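Long-range contacts in ADP-ribosylating toxin CARDS (Mycoplasma pneumoniae, PDB 4TLV), which transfers the ADP-ribosyl group of NAD(+) to multiple target proteins in vitro and causes vacuolization in mammalian cells, acting as the main virulence factor of the bacterium: residues L446-R451 and S562-W567; D507-L512 and W567-D572; Q554-I559 and K573-V578. One frame throughout, in Å; residues are numbered along the deposited sequence.

Contact 1 (L446-R451 and S562-W567); sequences LGWYWR and SRWGGW
Trp448 and Trp567 meet through the corners of their indoles: CD1 on the pyrrole side of Trp448 lies 3.5 Å from CZ2 on the benzene side of Trp567. From Trp448's standpoint the neighbouring carbon sits at the ring edge, close to the ring plane. The two planes stand at 74°, with the five-membered ring of Trp448 and the six-membered ring of Trp567 centred 5.5 Å apart, an oblique meeting of the two rings. At its far end Trp448 extends CZ2 to Gly565, whose CA is 3.9 Å away, and the same CZ2 comes within 4.3 Å of CE3 of Trp564, where the two indoles touch edge to edge. Gly447 adds its carbonyl O, 4.2 Å from CH2 of Trp567.

The first torsion of Trp448 (chi1 61°) sets CG between its own backbone N and carbonyl carbon, which swings the indole across to 562-567. On the opposing side, a type II beta turn from Arg563 to Gly566, closed by a 3.2 Å bond from Gly566 N to Arg563 O, presents Gly565 to the indole. With its phi at 85°, a backbone shape glycine adopts readily, Gly565 can bring its bare CA close to the ring. The buried indole nitrogens of Trp448 and Trp567 both hydrogen-bond to OG of Ser463, which also bonds to the carbonyl O of Gly565, and one hydroxyl thereby holds the two indoles and the turn.

Tyr455 stacks on the Trp448 ring, and Val557 of strand 554-558 packs against both tryptophans. The contact thus joins the short strand 448-450, paired with strand 453-457, to the turn between strands 554-558 and 567-570 in the C-terminal beta-trefoil domain, D3.

Contact 2 (D507-L512 and W567-D572); sequences DWVEWL and WYSTYD
Val509 packs onto the start of strand 567-570 with both of its methyl groups. CG2 rests 3.3 Å from the carbonyl O of Trp567 and 3.6 Å from that residue's CB, whereas CG1 lies over the backbone leading into Ser569 and reaches the serine CB at 4.0 Å. A chi1 of -69° turns CG1 toward the Tyr568-Ser569 peptide and CG2 toward the Trp567 carbonyl. Val509 N also donates a long, weak bond to Trp567 O, and a water sits between the carbonyls of these two residues.

Trp567 O has a further neighbour in CE3 of Trp508, which approaches at 3.5 Å with the oxygen in the plane of the indole, at its edge. These contacts lie where strands 506-512 and 567-570 run antiparallel as neighbours in the sheet of the D3 beta-trefoil. Asp507 and Ser569 form a hydrogen-bonded pair: Asp507 N to Ser569 O is 3.0 Å, and the return bond from Ser569 N to Asp507 O is 2.9 Å, both nearly straight. Trp508 and Tyr568 follow as a non-hydrogen-bonded pair with diverging side chains and CA atoms only 4.0 Å apart. The Ser569 hydroxyl bonds to OD1 of Asn496; a second water donates to Ser569 OG and lies within hydrogen-bonding distance of Trp508 O.

Contact 3 (Q554-I559 and K573-V578); sequences QLKVII and KVESNV
The carboxylate of Glu575 meets Lys556 obliquely: NZ lies 2.9 Å from OE1 in a salt bridge, on the anti side of the oxygen and 35° out of the carboxylate plane. The amide of Asn577 sits beside two isoleucines, with ND2 3.8 Å from CG2 of Ile558 and OD1 3.7 Å from CB of Ile559. In this part of the D3 beta-trefoil, the loop before strand 578-583 turns back along strand 554-558, and Ile558 and Val578 make an antiparallel non-hydrogen-bonded pair.

Beyond CG the Lys556 chain is extended (chi2 -167°); its CD passes CG2 of Val578 on the way, and the ammonium ends at the loop. There NZ donates to Asp572 O as well as to Glu575 and, weakly, to Lys573 O. OE1 of Glu575 is shared with the hydroxyl of Tyr568, so this ion pair is fixed from the neighbouring strand; the lysine would probably favour the ionised carboxylate. OD1 of Asn577 is hydrogen-bonded to OG of Ser560. Just past the end of strand 554-558, Ile559 CD1 reaches Val578 O at 3.6 Å, and Ile559 N donates to Asn577 O at 3.0 Å, from 36° above the carbonyl plane.

Overall arrangement
All three contacts lie in D3 and converge on the hairpin of strands 554-558 and 567-570. Contacts 1 and 2 are buried and share Trp567, whose indole serves the first and whose backbone carbonyl serves the second; contact 3 is only partly buried. Chemistry follows place: indole packing in contact 1, backbone pairing with bridging waters in contact 2, and a salt bridge, one backbone bond and aliphatic packing in contact 3. Contacts 1 and 3 join through Ile558, whose backbone N and O hydrogen-bond to Gly566 and Gly565. Contacts 2 and 3, with centres about 10 Å apart, meet where strand 567-570 and the turn after it supply polar groups to the ion pair.

Contact 1 (L446-R451 and S562-W567)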
loop_
_atom_site.group_PDB
_atom_site.type_symbol
_atom_site.label_atom_id
_atom_site.label_comp_id
_atom_site.label_asym_id
_atom_site.label_seq_id
_atom_site.Cartn_x
_atom_site.Cartn_y
_atom_site.Cartn_z
ATOM N N LEU A 446 2.561 -17.424 -2.730
ATOM C CA LEU A 446 2.057 -18.373 -3.741
ATOM C C LEU A 446 2.070 -19.796 -3.227
ATOM O O LEU A 446 2.987 -20.199 -2.526
ATOM C CB LEU A 446 2.859 -18.313 -5.038
ATOM C CG LEU A 446 3.018 -16.930 -5.680
ATOM C CD1 LEU A 446 3.786 -17.067 -6.975
ATOM C CD2 LEU A 446 1.645 -16.260 -5.902
ATOM N N GLY A 447 1.052 -20.563 -3.596
ATOM C CA GLY A 447 1.010 -21.965 -3.220
ATOM C C GLY A 447 0.005 -22.694 -4.085
ATOM O O GLY A 447 -0.516 -22.142 -5.044
ATOM N N TRP A 448 -0.250 -23.948 -3.753
ATOM C CA TRP A 448 -1.348 -24.654 -4.376
ATOM C C TRP A 448 -2.039 -25.533 -3.355
ATOM O O TRP A 448 -1.525 -25.730 -2.252
ATOM C CB TRP A 448 -0.927 -25.402 -5.650
ATOM C CG TRP A 448 0.133 -26.479 -5.516
ATOM C CD1 TRP A 448 1.488 -26.295 -5.431
ATOM C CD2 TRP A 448 -0.078 -27.904 -5.524
ATOM N NE1 TRP A 448 2.133 -27.518 -5.372
ATOM C CE2 TRP A 448 1.194 -28.518 -5.428
ATOM C CE3 TRP A 448 -1.221 -28.716 -5.611
ATOM C CZ2 TRP A 448 1.357 -29.910 -5.401
ATOM C CZ3 TRP A 448 -1.057 -30.104 -5.586
ATOM C CH2 TRP A 448 0.224 -30.684 -5.481
ATOM N N TYR A 449 -3.217 -26.028 -3.723
ATOM C CA TYR A 449 -4.107 -26.706 -2.802
ATOM C C TYR A 449 -4.629 -27.967 -3.464
ATOM O O TYR A 449 -4.982 -27.962 -4.640
ATOM C CB TYR A 449 -5.275 -25.780 -2.497
ATOM C CG TYR A 449 -6.320 -26.317 -1.572
ATOM C CD1 TYR A 449 -6.154 -26.261 -0.193
ATOM C CD2 TYR A 449 -7.507 -26.845 -2.069
ATOM C CE1 TYR A 449 -7.131 -26.724 0.654
ATOM C CE2 TYR A 449 -8.482 -27.313 -1.230
ATOM C CZ TYR A 449 -8.297 -27.252 0.127
ATOM O OH TYR A 449 -9.289 -27.724 0.954
ATOM N N TRP A 450 -4.659 -29.054 -2.715
ATOM C CA TRP A 450 -5.170 -30.301 -3.262
ATOM C C TRP A 450 -5.807 -31.130 -2.172
ATOM O O TRP A 450 -5.154 -31.527 -1.210
ATOM C CB TRP A 450 -4.069 -31.088 -3.984
ATOM C CG TRP A 450 -4.620 -32.277 -4.725
ATOM C CD1 TRP A 450 -4.396 -33.598 -4.447
ATOM C CD2 TRP A 450 -5.527 -32.250 -5.840
ATOM N NE1 TRP A 450 -5.092 -34.391 -5.327
ATOM C CE2 TRP A 450 -5.797 -33.592 -6.190
ATOM C CE3 TRP A 450 -6.138 -31.221 -6.573
ATOM C CZ2 TRP A 450 -6.647 -33.933 -7.252
ATOM C CZ3 TRP A 450 -6.984 -31.560 -7.626
ATOM C CH2 TRP A 450 -7.227 -32.910 -7.955
ATOM N N ARG A 451 -7.115 -31.334 -2.304
ATOM C CA ARG A 451 -7.859 -32.218 -1.418
ATOM C C ARG A 451 -7.680 -31.901 0.061
ATOM O O ARG A 451 -7.559 -32.807 0.887
ATOM C CB ARG A 451 -7.495 -33.678 -1.705
ATOM C CG ARG A 451 -7.952 -34.150 -3.078
ATOM C CD ARG A 451 -7.524 -35.587 -3.361
ATOM N NE ARG A 451 -8.008 -36.536 -2.356
ATOM C CZ ARG A 451 -9.207 -37.114 -2.382
ATOM N NH1 ARG A 451 -10.059 -36.828 -3.358
ATOM N NH2 ARG A 451 -9.555 -37.974 -1.427
ATOM N N SER A 562 5.383 -39.370 -10.287
ATOM C CA SER A 562 6.763 -39.239 -9.823
ATOM C C SER A 562 7.260 -37.787 -9.837
ATOM O O SER A 562 8.189 -37.441 -9.105
ATOM C CB SER A 562 7.693 -40.123 -10.659
ATOM O OG SER A 562 7.741 -39.682 -12.007
ATOM N N ARG A 563 6.648 -36.958 -10.680
ATOM C CA ARG A 563 6.989 -35.536 -10.784
ATOM C C ARG A 563 5.967 -34.643 -10.070
ATOM O O ARG A 563 5.811 -33.463 -10.411
ATOM C CB ARG A 563 7.086 -35.124 -12.255
ATOM C CG ARG A 563 8.126 -35.902 -13.057
ATOM C CD ARG A 563 7.979 -35.603 -14.538
ATOM N NE ARG A 563 9.180 -35.944 -15.292
ATOM C CZ ARG A 563 9.310 -35.770 -16.605
ATOM N NH1 ARG A 563 8.307 -35.262 -17.314
ATOM N NH2 ARG A 563 10.441 -36.105 -17.215
ATOM N N TRP A 564 5.279 -35.193 -9.079
ATOM C CA TRP A 564 4.278 -34.417 -8.360
ATOM C C TRP A 564 4.921 -33.192 -7.729
ATOM O O TRP A 564 6.049 -33.257 -7.249
ATOM C CB TRP A 564 3.585 -35.258 -7.294
ATOM C CG TRP A 564 4.371 -35.468 -6.030
ATOM C CD1 TRP A 564 5.132 -36.556 -5.712
ATOM C CD2 TRP A 564 4.447 -34.582 -4.908
ATOM N NE1 TRP A 564 5.682 -36.403 -4.463
ATOM C CE2 TRP A 564 5.284 -35.194 -3.950
ATOM C CE3 TRP A 564 3.903 -33.323 -4.624
ATOM C CZ2 TRP A 564 5.592 -34.590 -2.725
ATOM C CZ3 TRP A 564 4.206 -32.727 -3.412
ATOM C CH2 TRP A 564 5.043 -33.361 -2.474
ATOM N N GLY A 565 4.212 -32.067 -7.748
ATOM C CA GLY A 565 4.710 -30.870 -7.097
ATOM C C GLY A 565 5.644 -30.054 -7.961
ATOM O O GLY A 565 6.129 -29.009 -7.531
ATOM N N GLY A 566 5.890 -30.516 -9.183
ATOM C CA GLY A 566 6.782 -29.811 -10.084
ATOM C C GLY A 566 6.124 -28.621 -10.765
ATOM O O GLY A 566 5.074 -28.754 -11.396
ATOM N N TRP A 567 6.754 -27.453 -10.650
ATOM C CA TRP A 567 6.240 -26.230 -11.258
ATOM C C TRP A 567 6.763 -26.100 -12.681
ATOM O O TRP A 567 7.958 -26.235 -12.922
ATOM C CB TRP A 567 6.658 -25.011 -10.409
ATOM C CG TRP A 567 6.037 -25.013 -9.048
ATOM C CD1 TRP A 567 6.339 -25.846 -8.019
ATOM C CD2 TRP A 567 5.008 -24.135 -8.562
ATOM N NE1 TRP A 567 5.563 -25.556 -6.924
ATOM C CE2 TRP A 567 4.739 -24.502 -7.230
ATOM C CE3 TRP A 567 4.295 -23.067 -9.122
ATOM C CZ2 TRP A 567 3.776 -23.853 -6.445
ATOM C CZ3 TRP A 567 3.336 -22.418 -8.345
ATOM C CH2 TRP A 567 3.087 -22.812 -7.021
#

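Contact 2 (D507-L512 and W567-D572)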
loop_
_atom_site.group_PDB
_atom_site.type_symbol
_atom_site.label_atom_id
_atom_site.label_comp_id
_atom_site.label_asym_id
_atom_site.label_seq_id
_atom_site.Cartn_x
_atom_site.Cartn_y
_atom_site.Cartn_z
ATOM N N ASP A 507 7.765 -26.501 -20.388
ATOM C CA ASP A 507 9.114 -26.657 -19.835
ATOM C C ASP A 507 9.070 -26.246 -18.367
ATOM O O ASP A 507 8.217 -25.447 -17.958
ATOM C CB ASP A 507 10.138 -25.835 -20.631
ATOM C CG ASP A 507 11.586 -26.323 -20.447
ATOM O OD1 ASP A 507 11.850 -27.236 -19.637
ATOM O OD2 ASP A 507 12.477 -25.764 -21.120
ATOM N N TRP A 508 9.948 -26.833 -17.564
ATOM C CA TRP A 508 10.055 -26.477 -16.155
ATOM C C TRP A 508 10.331 -24.983 -16.008
ATOM O O TRP A 508 10.919 -24.362 -16.896
ATOM C CB TRP A 508 11.199 -27.252 -15.507
ATOM C CG TRP A 508 11.075 -28.744 -15.631
ATOM C CD1 TRP A 508 11.898 -29.583 -16.338
ATOM C CD2 TRP A 508 10.080 -29.575 -15.022
ATOM N NE1 TRP A 508 11.470 -30.885 -16.204
ATOM C CE2 TRP A 508 10.358 -30.907 -15.401
ATOM C CE3 TRP A 508 8.980 -29.326 -14.192
ATOM C CZ2 TRP A 508 9.575 -31.981 -14.983
ATOM C CZ3 TRP A 508 8.206 -30.392 -13.779
ATOM C CH2 TRP A 508 8.506 -31.704 -14.174
ATOM N N VAL A 509 9.897 -24.408 -14.895
ATOM C CA VAL A 509 10.354 -23.077 -14.514
ATOM C C VAL A 509 11.514 -23.257 -13.533
ATOM O O VAL A 509 11.768 -24.366 -13.064
ATOM C CB VAL A 509 9.222 -22.248 -13.868
ATOM C CG1 VAL A 509 8.169 -21.902 -14.898
ATOM C CG2 VAL A 509 8.596 -23.007 -12.721
ATOM N N GLU A 510 12.228 -22.184 -13.219
ATOM C CA GLU A 510 13.333 -22.295 -12.277
ATOM C C GLU A 510 13.435 -21.016 -11.467
ATOM O O GLU A 510 12.869 -19.992 -11.851
ATOM C CB GLU A 510 14.642 -22.521 -13.029
ATOM C CG GLU A 510 14.943 -21.410 -14.033
ATOM C CD GLU A 510 16.068 -21.752 -15.005
ATOM O OE1 GLU A 510 16.872 -22.657 -14.700
ATOM O OE2 GLU A 510 16.146 -21.102 -16.074
ATOM N N TRP A 511 14.167 -21.081 -10.360
ATOM C CA TRP A 511 14.352 -19.926 -9.483
ATOM C C TRP A 511 15.813 -19.516 -9.477
ATOM O O TRP A 511 16.666 -20.296 -9.058
ATOM C CB TRP A 511 13.943 -20.298 -8.068
ATOM C CG TRP A 511 12.488 -20.605 -7.882
ATOM C CD1 TRP A 511 11.876 -21.831 -7.960
ATOM C CD2 TRP A 511 11.465 -19.668 -7.536
ATOM N NE1 TRP A 511 10.530 -21.703 -7.706
ATOM C CE2 TRP A 511 10.256 -20.387 -7.440
ATOM C CE3 TRP A 511 11.458 -18.288 -7.312
ATOM C CZ2 TRP A 511 9.052 -19.770 -7.105
ATOM C CZ3 TRP A 511 10.250 -17.675 -6.989
ATOM C CH2 TRP A 511 9.073 -18.416 -6.888
ATOM N N LEU A 512 16.105 -18.300 -9.933
ATOM C CA LEU A 512 17.487 -17.870 -10.156
ATOM C C LEU A 512 17.799 -16.558 -9.463
ATOM O O LEU A 512 16.976 -15.649 -9.463
ATOM C CB LEU A 512 17.727 -17.648 -11.647
ATOM C CG LEU A 512 17.419 -18.813 -12.588
ATOM C CD1 LEU A 512 17.469 -18.341 -14.025
ATOM C CD2 LEU A 512 18.392 -19.967 -12.353
ATOM N N TRP A 567 6.754 -27.453 -10.650
ATOM C CA TRP A 567 6.240 -26.230 -11.258
ATOM C C TRP A 567 6.763 -26.100 -12.681
ATOM O O TRP A 567 7.958 -26.235 -12.922
ATOM C CB TRP A 567 6.658 -25.011 -10.409
ATOM C CG TRP A 567 6.037 -25.013 -9.048
ATOM C CD1 TRP A 567 6.339 -25.846 -8.019
ATOM C CD2 TRP A 567 5.008 -24.135 -8.562
ATOM N NE1 TRP A 567 5.563 -25.556 -6.924
ATOM C CE2 TRP A 567 4.739 -24.502 -7.230
ATOM C CE3 TRP A 567 4.295 -23.067 -9.122
ATOM C CZ2 TRP A 567 3.776 -23.853 -6.445
ATOM C CZ3 TRP A 567 3.336 -22.418 -8.345
ATOM C CH2 TRP A 567 3.087 -22.812 -7.021
ATOM N N TYR A 568 5.877 -25.829 -13.632
ATOM C CA TYR A 568 6.300 -25.679 -15.016
ATOM C C TYR A 568 5.465 -24.606 -15.694
ATOM O O TYR A 568 4.488 -24.123 -15.122
ATOM C CB TYR A 568 6.158 -27.027 -15.755
ATOM C CG TYR A 568 4.724 -27.476 -15.958
ATOM C CD1 TYR A 568 4.027 -28.145 -14.950
ATOM C CD2 TYR A 568 4.069 -27.231 -17.156
ATOM C CE1 TYR A 568 2.706 -28.549 -15.128
ATOM C CE2 TYR A 568 2.752 -27.638 -17.353
ATOM C CZ TYR A 568 2.077 -28.293 -16.338
ATOM O OH TYR A 568 0.769 -28.682 -16.537
ATOM N N SER A 569 5.848 -24.208 -16.900
ATOM C CA SER A 569 4.983 -23.345 -17.697
ATOM C C SER A 569 4.658 -24.005 -19.038
ATOM O O SER A 569 5.429 -24.836 -19.530
ATOM C CB SER A 569 5.602 -21.956 -17.914
ATOM O OG SER A 569 6.765 -21.995 -18.729
ATOM N N THR A 570 3.533 -23.611 -19.634
ATOM C CA THR A 570 3.004 -24.316 -20.799
ATOM C C THR A 570 2.180 -23.444 -21.744
ATOM O O THR A 570 1.609 -22.427 -21.341
ATOM C CB THR A 570 2.155 -25.535 -20.359
ATOM O OG1 THR A 570 1.661 -26.220 -21.515
ATOM C CG2 THR A 570 0.976 -25.100 -19.481
ATOM N N TYR A 571 2.126 -23.849 -23.009
ATOM C CA TYR A 571 1.225 -23.229 -23.971
ATOM C C TYR A 571 -0.144 -23.926 -24.002
ATOM O O TYR A 571 -1.072 -23.443 -24.649
ATOM C CB TYR A 571 1.824 -23.248 -25.379
ATOM C CG TYR A 571 2.990 -22.311 -25.595
ATOM C CD1 TYR A 571 2.834 -20.934 -25.470
ATOM C CD2 TYR A 571 4.245 -22.800 -25.933
ATOM C CE1 TYR A 571 3.897 -20.073 -25.676
ATOM C CE2 TYR A 571 5.309 -21.949 -26.135
ATOM C CZ TYR A 571 5.131 -20.591 -26.003
ATOM O OH TYR A 571 6.192 -19.750 -26.214
ATOM N N ASP A 572 -0.268 -25.061 -23.321
ATOM C CA ASP A 572 -1.512 -25.829 -23.354
ATOM C C ASP A 572 -2.504 -25.342 -22.310
ATOM O O ASP A 572 -2.252 -25.446 -21.116
ATOM C CB ASP A 572 -1.238 -27.317 -23.141
ATOM C CG ASP A 572 -0.473 -27.938 -24.294
ATOM O OD1 ASP A 572 -0.590 -27.428 -25.433
ATOM O OD2 ASP A 572 0.243 -28.935 -24.053
HETATM O O HOH W 1 9.430 -22.618 -18.393
HETATM O O HOH W 2 10.476 -26.585 -11.862
#

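Contact 3 (Q554-I559 and K573-V578)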
loop_
_atom_site.group_PDB
_atom_site.type_symbol
_atom_site.label_atom_id
_atom_site.label_comp_id
_atom_site.label_asym_id
_atom_site.label_seq_id
_atom_site.Cartn_x
_atom_site.Cartn_y
_atom_site.Cartn_z
ATOM N N GLN A 554 1.916 -20.288 -19.378
ATOM C CA GLN A 554 1.121 -20.391 -18.162
ATOM C C GLN A 554 1.753 -21.250 -17.071
ATOM O O GLN A 554 2.144 -22.405 -17.293
ATOM C CB GLN A 554 -0.299 -20.901 -18.457
ATOM C CG GLN A 554 -1.204 -20.814 -17.233
ATOM C CD GLN A 554 -2.643 -21.237 -17.514
ATOM O OE1 GLN A 554 -3.013 -21.507 -18.661
ATOM N NE2 GLN A 554 -3.461 -21.286 -16.463
ATOM N N LEU A 555 1.837 -20.674 -15.878
ATOM C CA LEU A 555 2.371 -21.377 -14.714
ATOM C C LEU A 555 1.388 -22.438 -14.239
ATOM O O LEU A 555 0.213 -22.145 -14.012
ATOM C CB LEU A 555 2.638 -20.382 -13.573
ATOM C CG LEU A 555 3.470 -20.895 -12.404
ATOM C CD1 LEU A 555 4.895 -21.228 -12.901
ATOM C CD2 LEU A 555 3.518 -19.880 -11.277
ATOM N N LYS A 556 1.870 -23.670 -14.080
ATOM C CA LYS A 556 1.069 -24.740 -13.502
ATOM C C LYS A 556 1.917 -25.667 -12.635
ATOM O O LYS A 556 3.145 -25.551 -12.610
ATOM C CB LYS A 556 0.378 -25.561 -14.600
ATOM C CG LYS A 556 -0.519 -24.755 -15.517
ATOM C CD LYS A 556 -1.401 -25.683 -16.356
ATOM C CE LYS A 556 -1.986 -24.960 -17.556
ATOM N NZ LYS A 556 -2.747 -25.906 -18.427
ATOM N N VAL A 557 1.252 -26.579 -11.926
ATOM C CA VAL A 557 1.931 -27.550 -11.072
ATOM C C VAL A 557 1.407 -28.970 -11.335
ATOM O O VAL A 557 0.201 -29.184 -11.480
ATOM C CB VAL A 557 1.717 -27.256 -9.579
ATOM C CG1 VAL A 557 2.590 -28.156 -8.745
ATOM C CG2 VAL A 557 2.039 -25.821 -9.261
ATOM N N ILE A 558 2.315 -29.938 -11.386
ATOM C CA ILE A 558 1.917 -31.336 -11.566
ATOM C C ILE A 558 1.308 -31.880 -10.287
ATOM O O ILE A 558 1.847 -31.685 -9.204
ATOM C CB ILE A 558 3.111 -32.211 -12.025
ATOM C CG1 ILE A 558 3.638 -31.696 -13.360
ATOM C CG2 ILE A 558 2.679 -33.679 -12.133
ATOM C CD1 ILE A 558 4.945 -32.347 -13.824
ATOM N N ILE A 559 0.166 -32.555 -10.403
ATOM C CA ILE A 559 -0.572 -32.972 -9.219
ATOM C C ILE A 559 -0.130 -34.306 -8.619
ATOM O O ILE A 559 -0.059 -34.456 -7.397
ATOM C CB ILE A 559 -2.099 -33.028 -9.490
ATOM C CG1 ILE A 559 -2.658 -31.623 -9.680
ATOM C CG2 ILE A 559 -2.801 -33.714 -8.351
ATOM C CD1 ILE A 559 -4.186 -31.598 -9.893
ATOM N N LYS A 573 -3.637 -24.819 -22.764
ATOM C CA LYS A 573 -4.636 -24.275 -21.848
ATOM C C LYS A 573 -5.251 -25.377 -20.984
ATOM O O LYS A 573 -5.486 -25.186 -19.788
ATOM C CB LYS A 573 -5.724 -23.524 -22.619
ATOM C CG LYS A 573 -5.197 -22.394 -23.494
ATOM C CD LYS A 573 -6.338 -21.656 -24.182
ATOM C CE LYS A 573 -5.827 -20.533 -25.078
ATOM N NZ LYS A 573 -6.949 -19.793 -25.730
ATOM N N VAL A 574 -5.493 -26.533 -21.594
ATOM C CA VAL A 574 -6.078 -27.663 -20.883
ATOM C C VAL A 574 -5.154 -28.879 -20.897
ATOM O O VAL A 574 -4.628 -29.263 -21.944
ATOM C CB VAL A 574 -7.447 -28.058 -21.478
ATOM C CG1 VAL A 574 -8.491 -26.983 -21.184
ATOM C CG2 VAL A 574 -7.326 -28.295 -22.978
ATOM N N GLU A 575 -4.959 -29.469 -19.720
ATOM C CA GLU A 575 -4.139 -30.666 -19.558
ATOM C C GLU A 575 -4.759 -31.501 -18.446
ATOM O O GLU A 575 -5.665 -31.039 -17.750
ATOM C CB GLU A 575 -2.698 -30.290 -19.175
ATOM C CG GLU A 575 -1.971 -29.400 -20.179
ATOM C CD GLU A 575 -0.676 -28.822 -19.619
ATOM O OE1 GLU A 575 -0.747 -28.042 -18.646
ATOM O OE2 GLU A 575 0.413 -29.142 -20.147
ATOM N N SER A 576 -4.270 -32.721 -18.260
ATOM C CA SER A 576 -4.784 -33.570 -17.188
ATOM C C SER A 576 -3.725 -33.841 -16.111
ATOM O O SER A 576 -2.522 -33.760 -16.373
ATOM C CB SER A 576 -5.337 -34.880 -17.762
ATOM O OG SER A 576 -4.448 -35.427 -18.721
ATOM N N ASN A 577 -4.177 -34.142 -14.897
ATOM C CA ASN A 577 -3.266 -34.368 -13.784
ATOM C C ASN A 577 -2.445 -33.121 -13.457
ATOM O O ASN A 577 -1.318 -33.221 -12.963
ATOM C CB ASN A 577 -2.316 -35.531 -14.101
ATOM C CG ASN A 577 -1.367 -35.836 -12.956
ATOM O OD1 ASN A 577 -1.783 -35.901 -11.799
ATOM N ND2 ASN A 577 -0.086 -36.019 -13.270
ATOM N N VAL A 578 -2.982 -31.943 -13.761
ATOM C CA VAL A 578 -2.267 -30.716 -13.408
ATOM C C VAL A 578 -3.179 -29.692 -12.750
ATOM O O VAL A 578 -4.395 -29.711 -12.926
ATOM C CB VAL A 578 -1.556 -30.073 -14.609
ATOM C CG1 VAL A 578 -0.594 -31.068 -15.249
ATOM C CG2 VAL A 578 -2.561 -29.544 -15.614
#